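Local coordinates for protein arylalkylamine N-Acetyltransferase like 5b (Aedes aegypti, PDB 4FD4) that probably transfers acyl groups from acyl-CoA, such as acetyl-CoA, to the amine of arylalkylamines such as serotonin and dopamine, at residues 19-24 with 47-52; 150-155 with 161-166; 104-109 with 193-198. All blocks are in the same frame, centred on the assembly; numbering follows the deposited sequence.

Contact 1. Residues 19-24 with 47-52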
ATOM      1  N   GLN A  19      -4.617 -15.492   8.688  1.00 27.78           N
ATOM      2  CA  GLN A  19      -5.664 -14.493   8.881  1.00 27.30           C
ATOM      3  C   GLN A  19      -5.355 -13.219   8.088  1.00 24.94           C
ATOM      4  O   GLN A  19      -6.265 -12.595   7.531  1.00 26.07           O
ATOM      5  CB  GLN A  19      -5.879 -14.176  10.358  1.00 31.74           C
ATOM      6  CG  GLN A  19      -6.408 -15.359  11.161  1.00 35.10           C
ATOM      7  CD  GLN A  19      -5.293 -16.236  11.690  1.00 41.49           C
ATOM      8  OE1 GLN A  19      -4.751 -17.079  10.969  1.00 43.02           O
ATOM      9  NE2 GLN A  19      -4.941 -16.044  12.963  1.00 45.51           N
ATOM     10  N   VAL A  20      -4.080 -12.842   8.004  1.00 26.69           N
ATOM     11  CA  VAL A  20      -3.754 -11.630   7.256  1.00 25.27           C
ATOM     12  C   VAL A  20      -4.127 -11.936   5.811  1.00 24.41           C
ATOM     13  O   VAL A  20      -4.820 -11.153   5.150  1.00 25.76           O
ATOM     14  CB  VAL A  20      -2.266 -11.240   7.399  1.00 24.06           C
ATOM     15  CG1 VAL A  20      -1.938 -10.016   6.544  1.00 19.95           C
ATOM     16  CG2 VAL A  20      -1.922 -10.956   8.883  1.00 19.37           C
ATOM     17  N   ARG A  21      -3.754 -13.132   5.356  1.00 27.45           N
ATOM     18  CA  ARG A  21      -4.050 -13.508   3.983  1.00 26.62           C
ATOM     19  C   ARG A  21      -5.554 -13.320   3.769  1.00 26.06           C
ATOM     20  O   ARG A  21      -5.997 -12.692   2.781  1.00 23.95           O
ATOM     21  CB  ARG A  21      -3.612 -14.962   3.704  1.00 29.26           C
ATOM     22  CG  ARG A  21      -3.516 -15.336   2.215  1.00 34.11           C
ATOM     23  CD  ARG A  21      -3.485 -16.865   1.990  1.00 36.21           C
ATOM     24  NE  ARG A  21      -2.329 -17.519   2.602  1.00 42.75           N
ATOM     25  CZ  ARG A  21      -1.149 -17.688   2.005  1.00 47.74           C
ATOM     26  NH1 ARG A  21      -0.957 -17.247   0.766  1.00 45.12           N
ATOM     27  NH2 ARG A  21      -0.155 -18.299   2.646  1.00 49.56           N
ATOM     28  N   GLU A  22      -6.373 -13.850   4.650  1.00 26.90           N
ATOM     29  CA  GLU A  22      -7.810 -13.773   4.437  1.00 29.46           C
ATOM     30  C   GLU A  22      -8.303 -12.364   4.350  1.00 27.35           C
ATOM     31  O   GLU A  22      -9.086 -12.090   3.500  1.00 25.60           O
ATOM     32  CB  GLU A  22      -8.625 -14.500   5.495  1.00 30.97           C
ATOM     33  CG  GLU A  22     -10.140 -14.555   5.178  1.00 32.63           C
ATOM     34  CD  GLU A  22     -10.983 -13.311   5.630  1.00 41.88           C
ATOM     35  OE1 GLU A  22     -10.680 -12.647   6.634  1.00 39.81           O
ATOM     36  OE2 GLU A  22     -12.002 -13.027   4.987  1.00 44.71           O
ATOM     37  N   ILE A  23      -7.865 -11.480   5.248  1.00 27.82           N
ATOM     38  CA  ILE A  23      -8.422 -10.140   5.181  1.00 26.68           C
ATOM     39  C   ILE A  23      -8.022  -9.502   3.849  1.00 23.61           C
ATOM     40  O   ILE A  23      -8.828  -8.797   3.211  1.00 22.35           O
ATOM     41  CB  ILE A  23      -8.088  -9.268   6.440  1.00 24.54           C
ATOM     42  CG1 ILE A  23      -8.781  -7.903   6.356  1.00 31.25           C
ATOM     43  CG2 ILE A  23      -6.589  -9.165   6.664  1.00 21.77           C
ATOM     44  CD1 ILE A  23     -10.252  -7.938   6.738  1.00 36.24           C
ATOM     45  N   LEU A  24      -6.807  -9.805   3.378  1.00 24.52           N
ATOM     46  CA  LEU A  24      -6.377  -9.224   2.111  1.00 22.62           C
ATOM     47  C   LEU A  24      -7.274  -9.730   0.987  1.00 23.60           C
ATOM     48  O   LEU A  24      -7.697  -8.963   0.124  1.00 24.01           O
ATOM     49  CB  LEU A  24      -4.903  -9.552   1.798  1.00 19.78           C
ATOM     50  CG  LEU A  24      -3.844  -8.837   2.645  1.00 25.14           C
ATOM     51  CD1 LEU A  24      -2.446  -9.381   2.293  1.00 21.68           C
ATOM     52  CD2 LEU A  24      -3.897  -7.317   2.463  1.00 21.82           C
ATOM     53  N   ASP A  47       2.248 -14.134  -6.540  1.00 29.50           N
ATOM     54  CA  ASP A  47       3.462 -13.364  -6.248  1.00 30.07           C
ATOM     55  C   ASP A  47       3.178 -12.003  -5.581  1.00 27.24           C
ATOM     56  O   ASP A  47       3.974 -11.527  -4.749  1.00 26.59           O
ATOM     57  CB  ASP A  47       4.494 -13.307  -7.413  1.00 33.55           C
ATOM     58  CG  ASP A  47       3.878 -13.096  -8.792  1.00 32.61           C
ATOM     59  OD1 ASP A  47       4.679 -12.947  -9.757  1.00 36.30           O
ATOM     60  OD2 ASP A  47       2.638 -13.085  -8.939  1.00 32.74           O
ATOM     61  N   ASP A  48       2.013 -11.441  -5.914  1.00 27.30           N
ATOM     62  CA  ASP A  48       1.466 -10.229  -5.315  1.00 28.78           C
ATOM     63  C   ASP A  48       1.239 -10.498  -3.822  1.00 29.73           C
ATOM     64  O   ASP A  48       1.739  -9.793  -2.924  1.00 26.69           O
ATOM     65  CB  ASP A  48       0.128  -9.947  -6.021  1.00 32.52           C
ATOM     66  CG  ASP A  48      -0.380  -8.532  -5.821  1.00 28.27           C
ATOM     67  OD1 ASP A  48      -1.027  -8.000  -6.751  1.00 27.19           O
ATOM     68  OD2 ASP A  48      -0.147  -7.951  -4.742  1.00 30.37           O
ATOM     69  N   GLU A  49       0.475 -11.553  -3.566  1.00 30.80           N
ATOM     70  CA  GLU A  49       0.191 -11.994  -2.223  1.00 28.09           C
ATOM     71  C   GLU A  49       1.463 -12.238  -1.406  1.00 28.85           C
ATOM     72  O   GLU A  49       1.582 -11.811  -0.249  1.00 28.98           O
ATOM     73  CB  GLU A  49      -0.635 -13.279  -2.314  1.00 33.04           C
ATOM     74  CG  GLU A  49      -1.216 -13.755  -1.028  1.00 34.72           C
ATOM     75  CD  GLU A  49      -2.289 -14.804  -1.276  1.00 36.99           C
ATOM     76  OE1 GLU A  49      -3.412 -14.435  -1.696  1.00 36.75           O
ATOM     77  OE2 GLU A  49      -1.988 -15.993  -1.082  1.00 39.06           O
ATOM     78  N   ARG A  50       2.426 -12.927  -2.003  1.00 24.04           N
ATOM     79  CA  ARG A  50       3.679 -13.191  -1.315  1.00 25.37           C
ATOM     80  C   ARG A  50       4.379 -11.899  -0.918  1.00 24.39           C
ATOM     81  O   ARG A  50       4.948 -11.801   0.183  1.00 27.15           O
ATOM     82  CB  ARG A  50       4.617 -14.036  -2.178  1.00 28.62           C
ATOM     83  CG  ARG A  50       5.889 -14.453  -1.455  1.00 34.92           C
ATOM     84  CD  ARG A  50       6.710 -15.455  -2.258  1.00 41.45           C
ATOM     85  NE  ARG A  50       7.085 -14.910  -3.557  1.00 48.55           N
ATOM     86  CZ  ARG A  50       6.554 -15.300  -4.712  1.00 45.18           C
ATOM     87  NH1 ARG A  50       5.629 -16.256  -4.730  1.00 47.51           N
ATOM     88  NH2 ARG A  50       6.952 -14.737  -5.848  1.00 46.51           N
ATOM     89  N   PHE A  51       4.365 -10.922  -1.820  1.00 25.34           N
ATOM     90  CA  PHE A  51       4.953  -9.625  -1.494  1.00 22.78           C
ATOM     91  C   PHE A  51       4.277  -9.040  -0.255  1.00 26.52           C
ATOM     92  O   PHE A  51       4.942  -8.670   0.711  1.00 22.80           O
ATOM     93  CB  PHE A  51       4.805  -8.648  -2.656  1.00 24.56           C
ATOM     94  CG  PHE A  51       5.295  -7.241  -2.338  1.00 25.51           C
ATOM     95  CD1 PHE A  51       4.396  -6.217  -2.080  1.00 26.16           C
ATOM     96  CD2 PHE A  51       6.653  -6.958  -2.302  1.00 34.93           C
ATOM     97  CE1 PHE A  51       4.842  -4.924  -1.784  1.00 29.94           C
ATOM     98  CE2 PHE A  51       7.112  -5.668  -2.015  1.00 31.76           C
ATOM     99  CZ  PHE A  51       6.207  -4.653  -1.754  1.00 27.39           C
ATOM    100  N   SER A  52       2.951  -8.953  -0.285  1.00 23.47           N
ATOM    101  CA  SER A  52       2.245  -8.345   0.834  1.00 24.13           C
ATOM    102  C   SER A  52       2.470  -9.076   2.162  1.00 23.10           C
ATOM    103  O   SER A  52       2.667  -8.444   3.200  1.00 26.63           O
ATOM    104  CB  SER A  52       0.756  -8.217   0.520  1.00 26.68           C
ATOM    105  OG  SER A  52       0.578  -7.429  -0.642  1.00 32.12           O
TER

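Contact 2. Residues 150-155 with 161-166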
ATOM      1  N   PHE A 150      -1.889   4.596  13.571  1.00 24.11           N
ATOM      2  CA  PHE A 150      -1.122   3.552  14.234  1.00 24.11           C
ATOM      3  C   PHE A 150       0.190   3.378  13.462  1.00 21.55           C
ATOM      4  O   PHE A 150       1.261   3.300  14.069  1.00 21.47           O
ATOM      5  CB  PHE A 150      -1.939   2.249  14.348  1.00 19.97           C
ATOM      6  CG  PHE A 150      -1.283   1.170  15.194  1.00 22.82           C
ATOM      7  CD1 PHE A 150      -1.874   0.734  16.379  1.00 22.60           C
ATOM      8  CD2 PHE A 150      -0.078   0.581  14.796  1.00 21.19           C
ATOM      9  CE1 PHE A 150      -1.274  -0.266  17.171  1.00 24.18           C
ATOM     10  CE2 PHE A 150       0.526  -0.425  15.577  1.00 20.55           C
ATOM     11  CZ  PHE A 150      -0.073  -0.849  16.756  1.00 21.12           C
ATOM     12  N   GLN A 151       0.120   3.359  12.131  1.00 20.80           N
ATOM     13  CA  GLN A 151       1.345   3.201  11.328  1.00 20.12           C
ATOM     14  C   GLN A 151       2.300   4.389  11.533  1.00 20.37           C
ATOM     15  O   GLN A 151       3.519   4.219  11.608  1.00 21.88           O
ATOM     16  CB  GLN A 151       1.009   2.998   9.844  1.00 19.86           C
ATOM     17  CG  GLN A 151       0.429   1.611   9.497  1.00 21.95           C
ATOM     18  CD  GLN A 151       1.484   0.502   9.456  1.00 20.51           C
ATOM     19  OE1 GLN A 151       2.533   0.602  10.096  1.00 22.18           O
ATOM     20  NE2 GLN A 151       1.204  -0.562   8.693  1.00 19.52           N
ATOM     21  N   MET A 152       1.748   5.594  11.623  1.00 20.54           N
ATOM     22  CA  MET A 152       2.577   6.768  11.918  1.00 27.09           C
ATOM     23  C   MET A 152       3.284   6.651  13.275  1.00 24.22           C
ATOM     24  O   MET A 152       4.485   6.869  13.380  1.00 27.39           O
ATOM     25  CB  MET A 152       1.739   8.046  11.889  1.00 26.50           C
ATOM     26  CG  MET A 152       1.353   8.525  10.501  1.00 30.47           C
ATOM     27  SD  MET A 152       0.098   9.838  10.566  1.00 33.96           S
ATOM     28  CE  MET A 152       0.168  10.438   8.874  1.00 40.87           C
ATOM     29  N   ASP A 153       2.519   6.313  14.308  1.00 27.32           N
ATOM     30  CA  ASP A 153       3.048   6.195  15.666  1.00 26.74           C
ATOM     31  C   ASP A 153       4.127   5.131  15.750  1.00 26.72           C
ATOM     32  O   ASP A 153       5.170   5.317  16.386  1.00 24.84           O
ATOM     33  CB  ASP A 153       1.910   5.854  16.641  1.00 26.69           C
ATOM     34  CG  ASP A 153       0.896   6.975  16.763  1.00 33.16           C
ATOM     35  OD1 ASP A 153       1.220   8.107  16.348  1.00 34.54           O
ATOM     36  OD2 ASP A 153      -0.222   6.727  17.269  1.00 35.69           O
ATOM     37  N   LEU A 154       3.863   4.007  15.093  1.00 23.89           N
ATOM     38  CA  LEU A 154       4.759   2.868  15.106  1.00 25.54           C
ATOM     39  C   LEU A 154       6.062   3.192  14.384  1.00 26.07           C
ATOM     40  O   LEU A 154       7.158   2.942  14.905  1.00 26.41           O
ATOM     41  CB  LEU A 154       4.070   1.667  14.437  1.00 23.05           C
ATOM     42  CG  LEU A 154       4.871   0.368  14.426  1.00 22.77           C
ATOM     43  CD1 LEU A 154       5.109  -0.123  15.862  1.00 27.37           C
ATOM     44  CD2 LEU A 154       4.134  -0.700  13.622  1.00 25.05           C
ATOM     45  N   SER A 155       5.948   3.749  13.180  1.00 26.19           N
ATOM     46  CA  SER A 155       7.144   4.081  12.416  1.00 24.76           C
ATOM     47  C   SER A 155       7.963   5.088  13.215  1.00 24.78           C
ATOM     48  O   SER A 155       9.186   4.980  13.287  1.00 27.00           O
ATOM     49  CB  SER A 155       6.794   4.612  11.025  1.00 24.41           C
ATOM     50  OG  SER A 155       5.917   5.721  11.095  1.00 28.32           O
ATOM     51  N   LYS A 161      12.186   8.710  10.137  1.00 34.24           N
ATOM     52  CA  LYS A 161      12.101  10.163  10.154  1.00 37.64           C
ATOM     53  C   LYS A 161      11.008  10.660   9.224  1.00 36.04           C
ATOM     54  O   LYS A 161      10.688  11.841   9.229  1.00 38.39           O
ATOM     55  CB  LYS A 161      13.451  10.806   9.804  1.00 35.99           C
ATOM     56  CG  LYS A 161      14.546  10.537  10.835  1.00 39.85           C
ATOM     57  CD  LYS A 161      14.006  10.608  12.259  1.00 44.31           C
ATOM     58  CE  LYS A 161      14.561  11.805  13.032  1.00 52.01           C
ATOM     59  NZ  LYS A 161      16.009  11.648  13.394  1.00 55.88           N
ATOM     60  N   ALA A 162      10.437   9.755   8.430  1.00 31.67           N
ATOM     61  CA  ALA A 162       9.369  10.116   7.497  1.00 33.78           C
ATOM     62  C   ALA A 162       8.483   8.921   7.131  1.00 33.63           C
ATOM     63  O   ALA A 162       8.954   7.779   7.100  1.00 30.63           O
ATOM     64  CB  ALA A 162       9.956  10.753   6.227  1.00 34.96           C
ATOM     65  N   ILE A 163       7.211   9.195   6.848  1.00 29.92           N
ATOM     66  CA  ILE A 163       6.276   8.169   6.383  1.00 30.79           C
ATOM     67  C   ILE A 163       5.603   8.613   5.088  1.00 34.21           C
ATOM     68  O   ILE A 163       5.331   9.799   4.910  1.00 34.66           O
ATOM     69  CB  ILE A 163       5.185   7.877   7.432  1.00 29.38           C
ATOM     70  CG1 ILE A 163       4.309   6.701   6.988  1.00 26.44           C
ATOM     71  CG2 ILE A 163       4.326   9.105   7.655  1.00 29.45           C
ATOM     72  CD1 ILE A 163       3.226   6.325   8.019  1.00 28.15           C
ATOM     73  N   SER A 164       5.336   7.666   4.187  1.00 30.35           N
ATOM     74  CA  SER A 164       4.697   7.970   2.914  1.00 27.30           C
ATOM     75  C   SER A 164       3.730   6.880   2.499  1.00 31.75           C
ATOM     76  O   SER A 164       3.631   5.838   3.150  1.00 31.35           O
ATOM     77  CB  SER A 164       5.738   8.180   1.804  1.00 34.47           C
ATOM     78  OG  SER A 164       6.648   7.099   1.731  1.00 32.41           O
ATOM     79  N   GLY A 165       3.014   7.125   1.411  1.00 30.34           N
ATOM     80  CA  GLY A 165       2.110   6.125   0.875  1.00 32.26           C
ATOM     81  C   GLY A 165       1.628   6.443  -0.525  1.00 35.62           C
ATOM     82  O   GLY A 165       1.636   7.604  -0.953  1.00 35.80           O
ATOM     83  N   ASP A 166       1.227   5.399  -1.244  1.00 30.49           N
ATOM     84  CA  ASP A 166       0.578   5.553  -2.531  1.00 33.70           C
ATOM     85  C   ASP A 166      -0.918   5.348  -2.309  1.00 39.49           C
ATOM     86  O   ASP A 166      -1.374   4.230  -2.074  1.00 35.38           O
ATOM     87  CB  ASP A 166       1.119   4.529  -3.537  1.00 33.66           C
ATOM     88  CG  ASP A 166       2.613   4.673  -3.771  1.00 35.68           C
ATOM     89  OD1 ASP A 166       3.103   5.823  -3.831  1.00 33.92           O
ATOM     90  OD2 ASP A 166       3.302   3.636  -3.879  1.00 33.59           O
TER

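Contact 3. Residues 104-109 with 193-198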
ATOM      1  N   ILE A 104       2.856  -4.602 -12.363  1.00 28.11           N
ATOM      2  CA  ILE A 104       2.484  -3.805 -11.188  1.00 26.29           C
ATOM      3  C   ILE A 104       3.728  -3.318 -10.452  1.00 22.14           C
ATOM      4  O   ILE A 104       3.813  -2.151 -10.049  1.00 24.77           O
ATOM      5  CB  ILE A 104       1.532  -4.566 -10.236  1.00 26.96           C
ATOM      6  CG1 ILE A 104       0.164  -4.732 -10.905  1.00 23.75           C
ATOM      7  CG2 ILE A 104       1.360  -3.798  -8.927  1.00 27.67           C
ATOM      8  CD1 ILE A 104      -0.772  -5.700 -10.178  1.00 25.51           C
ATOM      9  N   LEU A 105       4.700  -4.207 -10.307  1.00 24.12           N
ATOM     10  CA  LEU A 105       5.983  -3.879  -9.688  1.00 27.05           C
ATOM     11  C   LEU A 105       6.668  -2.718 -10.400  1.00 25.17           C
ATOM     12  O   LEU A 105       7.198  -1.814  -9.744  1.00 22.73           O
ATOM     13  CB  LEU A 105       6.902  -5.097  -9.707  1.00 27.80           C
ATOM     14  CG  LEU A 105       7.031  -5.884  -8.414  1.00 31.44           C
ATOM     15  CD1 LEU A 105       7.811  -7.181  -8.666  1.00 36.72           C
ATOM     16  CD2 LEU A 105       7.724  -5.028  -7.358  1.00 29.32           C
ATOM     17  N   LYS A 106       6.667  -2.740 -11.731  1.00 22.44           N
ATOM     18  CA  LYS A 106       7.213  -1.602 -12.485  1.00 28.04           C
ATOM     19  C   LYS A 106       6.463  -0.314 -12.232  1.00 26.41           C
ATOM     20  O   LYS A 106       7.078   0.750 -12.082  1.00 26.20           O
ATOM     21  CB  LYS A 106       7.242  -1.890 -13.987  1.00 26.63           C
ATOM     22  CG  LYS A 106       8.218  -2.972 -14.401  1.00 32.04           C
ATOM     23  CD  LYS A 106       7.953  -3.323 -15.853  1.00 36.83           C
ATOM     24  CE  LYS A 106       8.815  -4.474 -16.319  1.00 47.31           C
ATOM     25  NZ  LYS A 106       8.617  -4.704 -17.774  1.00 46.22           N
ATOM     26  N   LEU A 107       5.137  -0.394 -12.199  1.00 22.92           N
ATOM     27  CA  LEU A 107       4.342   0.784 -11.835  1.00 21.15           C
ATOM     28  C   LEU A 107       4.679   1.355 -10.442  1.00 22.38           C
ATOM     29  O   LEU A 107       4.858   2.570 -10.274  1.00 23.93           O
ATOM     30  CB  LEU A 107       2.849   0.481 -11.931  1.00 24.55           C
ATOM     31  CG  LEU A 107       1.896   1.526 -11.350  1.00 25.83           C
ATOM     32  CD1 LEU A 107       2.019   2.875 -12.073  1.00 27.78           C
ATOM     33  CD2 LEU A 107       0.468   1.006 -11.432  1.00 35.29           C
ATOM     34  N   LEU A 108       4.757   0.478  -9.451  1.00 20.50           N
ATOM     35  CA  LEU A 108       5.100   0.861  -8.078  1.00 24.58           C
ATOM     36  C   LEU A 108       6.479   1.499  -8.012  1.00 26.22           C
ATOM     37  O   LEU A 108       6.689   2.508  -7.325  1.00 23.64           O
ATOM     38  CB  LEU A 108       5.075  -0.362  -7.159  1.00 23.31           C
ATOM     39  CG  LEU A 108       3.714  -1.028  -6.963  1.00 23.95           C
ATOM     40  CD1 LEU A 108       3.836  -2.265  -6.059  1.00 26.00           C
ATOM     41  CD2 LEU A 108       2.729  -0.033  -6.387  1.00 25.80           C
ATOM     42  N   ALA A 109       7.423   0.874  -8.711  1.00 24.92           N
ATOM     43  CA  ALA A 109       8.773   1.399  -8.829  1.00 27.02           C
ATOM     44  C   ALA A 109       8.745   2.814  -9.406  1.00 22.92           C
ATOM     45  O   ALA A 109       9.438   3.702  -8.913  1.00 24.26           O
ATOM     46  CB  ALA A 109       9.633   0.475  -9.697  1.00 23.66           C
ATOM     47  N   ARG A 193       2.054   4.217 -19.102  1.00 32.51           N
ATOM     48  CA  ARG A 193       2.593   3.445 -20.209  1.00 32.46           C
ATOM     49  C   ARG A 193       3.905   2.822 -19.754  1.00 34.42           C
ATOM     50  O   ARG A 193       4.751   3.520 -19.205  1.00 32.09           O
ATOM     51  CB  ARG A 193       2.885   4.367 -21.395  1.00 39.25           C
ATOM     52  CG  ARG A 193       1.671   5.027 -22.008  1.00 36.90           C
ATOM     53  CD  ARG A 193       0.751   3.996 -22.627  1.00 37.85           C
ATOM     54  NE  ARG A 193      -0.377   4.652 -23.277  1.00 40.40           N
ATOM     55  CZ  ARG A 193      -1.462   5.065 -22.633  1.00 45.38           C
ATOM     56  NH1 ARG A 193      -1.562   4.882 -21.320  1.00 40.55           N
ATOM     57  NH2 ARG A 193      -2.445   5.662 -23.296  1.00 45.56           N
ATOM     58  N   ASP A 194       4.095   1.524 -19.970  1.00 31.53           N
ATOM     59  CA  ASP A 194       5.384   0.926 -19.632  1.00 32.85           C
ATOM     60  C   ASP A 194       6.442   1.279 -20.695  1.00 37.73           C
ATOM     61  O   ASP A 194       6.186   2.114 -21.570  1.00 38.89           O
ATOM     62  CB  ASP A 194       5.268  -0.585 -19.390  1.00 34.79           C
ATOM     63  CG  ASP A 194       4.990  -1.363 -20.662  1.00 40.11           C
ATOM     64  OD1 ASP A 194       4.853  -0.732 -21.734  1.00 34.93           O
ATOM     65  OD2 ASP A 194       4.900  -2.607 -20.577  1.00 37.53           O
ATOM     66  N   GLU A 195       7.623   0.671 -20.611  1.00 40.70           N
ATOM     67  CA  GLU A 195       8.712   0.996 -21.543  1.00 42.12           C
ATOM     68  C   GLU A 195       8.409   0.545 -22.977  1.00 44.60           C
ATOM     69  O   GLU A 195       9.006   1.046 -23.936  1.00 45.08           O
ATOM     70  CB  GLU A 195      10.051   0.424 -21.058  1.00 40.85           C
ATOM     71  CG  GLU A 195      10.286  -1.049 -21.363  1.00 47.27           C
ATOM     72  CD  GLU A 195       9.644  -1.979 -20.344  1.00 50.56           C
ATOM     73  OE1 GLU A 195       9.053  -1.476 -19.365  1.00 48.17           O
ATOM     74  OE2 GLU A 195       9.732  -3.215 -20.523  1.00 55.30           O
ATOM     75  N   LYS A 196       7.468  -0.383 -23.110  1.00 40.76           N
ATOM     76  CA  LYS A 196       7.027  -0.886 -24.409  1.00 43.22           C
ATOM     77  C   LYS A 196       6.054   0.079 -25.056  1.00 42.83           C
ATOM     78  O   LYS A 196       5.733  -0.050 -26.238  1.00 49.09           O
ATOM     79  CB  LYS A 196       6.335  -2.244 -24.244  1.00 46.73           C
ATOM     80  CG  LYS A 196       7.256  -3.454 -24.293  1.00 43.87           C
ATOM     81  CD  LYS A 196       8.661  -3.114 -23.826  1.00 50.35           C
ATOM     82  CE  LYS A 196       9.609  -4.301 -24.005  1.00 57.09           C
ATOM     83  NZ  LYS A 196      11.038  -3.937 -23.739  1.00 58.37           N
ATOM     84  N   GLY A 197       5.574   1.039 -24.272  1.00 41.70           N
ATOM     85  CA  GLY A 197       4.551   1.964 -24.727  1.00 36.65           C
ATOM     86  C   GLY A 197       3.145   1.430 -24.511  1.00 38.36           C
ATOM     87  O   GLY A 197       2.175   2.004 -25.000  1.00 39.32           O
ATOM     88  N   GLU A 198       3.030   0.339 -23.761  1.00 41.50           N
ATOM     89  CA  GLU A 198       1.748  -0.339 -23.580  1.00 38.46           C
ATOM     90  C   GLU A 198       0.906   0.237 -22.441  1.00 39.84           C
ATOM     91  O   GLU A 198       1.409   0.454 -21.327  1.00 38.61           O
ATOM     92  CB  GLU A 198       1.988  -1.829 -23.341  1.00 43.21           C
ATOM     93  CG  GLU A 198       0.743  -2.693 -23.454  1.00 47.37           C
ATOM     94  CD  GLU A 198       1.062  -4.181 -23.419  1.00 55.25           C
ATOM     95  OE1 GLU A 198       0.117  -4.980 -23.227  1.00 55.61           O
ATOM     96  OE2 GLU A 198       2.251  -4.551 -23.592  1.00 54.72           O
TER
HETATM   97  O   HOH W   1       5.469  -3.545 -17.761  1.00 28.69           O

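Contact 1. Residues 19-24 with 47-52
Arg21 and Glu49 meet in a salt bridge between helices 17-28 and 46-53, which pack on strand 71-81 and on helix 99-115, respectively, of this GNAT-fold acetyltransferase. Their side chains cross nearly at right angles. Arg21 NH1 lies 2.5 Å from Glu49 OE2, a separation too short to be taken literally, with an N-H...O angle of 141°. The carboxylate oxygen sits at the guanidinium edge, near its plane, while the two flat groups are turned 71° apart. This twist goes with a single-nitrogen contact in place of a paired, fork-like one. Both chains start with CG anti to the backbone N; the arginine then bends at chi3 (-62°), bringing its end round to a glutamate that runs out extended. The aliphatic part of Arg21 also rests on the acid, with CD 3.5 Å from Glu49 OE2.

In the second shell, each partner has further support: Arg21 NH2 from a salt bridge to Glu18, and Glu49 OE1 from a hydrogen bond with His44 NE2. A second ionic partner on the arginine and the histidine on the acid probably help to keep this pair charged.

Deeper between the helices the contact turns apolar, Leu24 CD1 packing on Ser52 CB at 3.8 Å. The hydroxyl of that serine, OG, is hydrogen-bonded to Tyr29 OH, which also bonds Asp48 OD2.

Contact 2. Residues 150-155 with 161-166
Met152 and Ile163 mark the closest backbone approach, their CA atoms 6.8 Å apart, where a helix segment and a strand segment run roughly antiparallel (146°) with axes 9.0 Å from each other. No hydrogen bond spans the interface, and the evidence for the contact is the fit of one branched side chain. Ile163 points at the helix with CG1 anti to the backbone N (chi1 -174°), and its straight chain delivers CD1 into the helix surface. There CD1 lies 3.8 Å from Met152 CG, the two side chains crossing at about a right angle. The same Ile163 CD1 also meets the Gln151-Met152 peptide, 4.0 Å from Met152 N and 4.1 Å from Gln151 C. Ser155 borders this methyl, its OG 4.1 Å from Ile163 CD1. That hydroxyl is turned back on its own helix, 2.9 Å from both Gln151 O and Met152 O, so the polar atom beside the methyl has partners at hand.

The contact closes the beta-alpha-beta unit of strand 126-134, helix 143-158 and strand 162-167. Ile163 also packs on Tyr127 and Val129 of the parallel neighbour strand, Gln151 hydrogen-bonds to Tyr127 OH and Ser76 OG, and Met152 reaches Leu179 and Met181 after helix 170-178.

Contact 3. Residues 104-109 with 193-198
The type I beta turn from Asp194 to Gly197, in the loop between the neighbouring antiparallel strands 182-188 and 209-216, is tied to helix 99-115 by one surface salt bridge, Lys106 to Glu195. Lys106 NZ lies 3.3 Å from Glu195 OE2, a weak hydrogen bond by geometry, with the side chains crossing at about a right angle. The lysine reaches over by running fully extended beyond CG. Glu195 comes to meet it bent at chi2 (-83°), its carboxylate shared with Lys196 NZ, 3.5 Å from the same OE2; the acid thus sits between two ammonium groups.

A second link passes through water: one molecule donates to Asp194 OD2 at 3.0 Å and weakly accepts from Lys106 NZ. Asp194 also organises the turn itself, since its OD1 takes Glu198 N at 2.9 Å (154°), on the syn side but 31° out of the carboxylate plane. The weak bond to OD1 from Lys196 N, two residues on, makes an Asx turn. The turn closes with Gly197 N bonded to Asp194 O at 3.0 Å.

Next to this polar patch, Leu107 packs on Tyr192 and Phe201 of the same loop and on Ile34 of helix 33-37, while Leu105, Leu108 and Ala109 contact Met89 of helix 85-95.

Helix 99-115, which supplies one side of contact 3, also packs against contact 1: Asp48 OD1 lies 4.1 Å from Ile104 CD1, joining the 46-53 helix to the helix whose Lys106 meets the loop, although the centres are about 22 Å apart. Contact 2 is nested in sequence inside the loop closed by contact 3; their centres lie on opposite sides of the chain's centre, about 26 Å apart, yet their nearest atoms come within about 4 Å without touching. The centres of contacts 1 and 2 are about 20 Å apart, with nearest atoms about 9 Å apart. Contacts 1 and 2 are buried, contact 3 superficial. A glycerol about 4 Å from the Ser52 side chain, probably from crystallisation, may mark a pocket near contact 1.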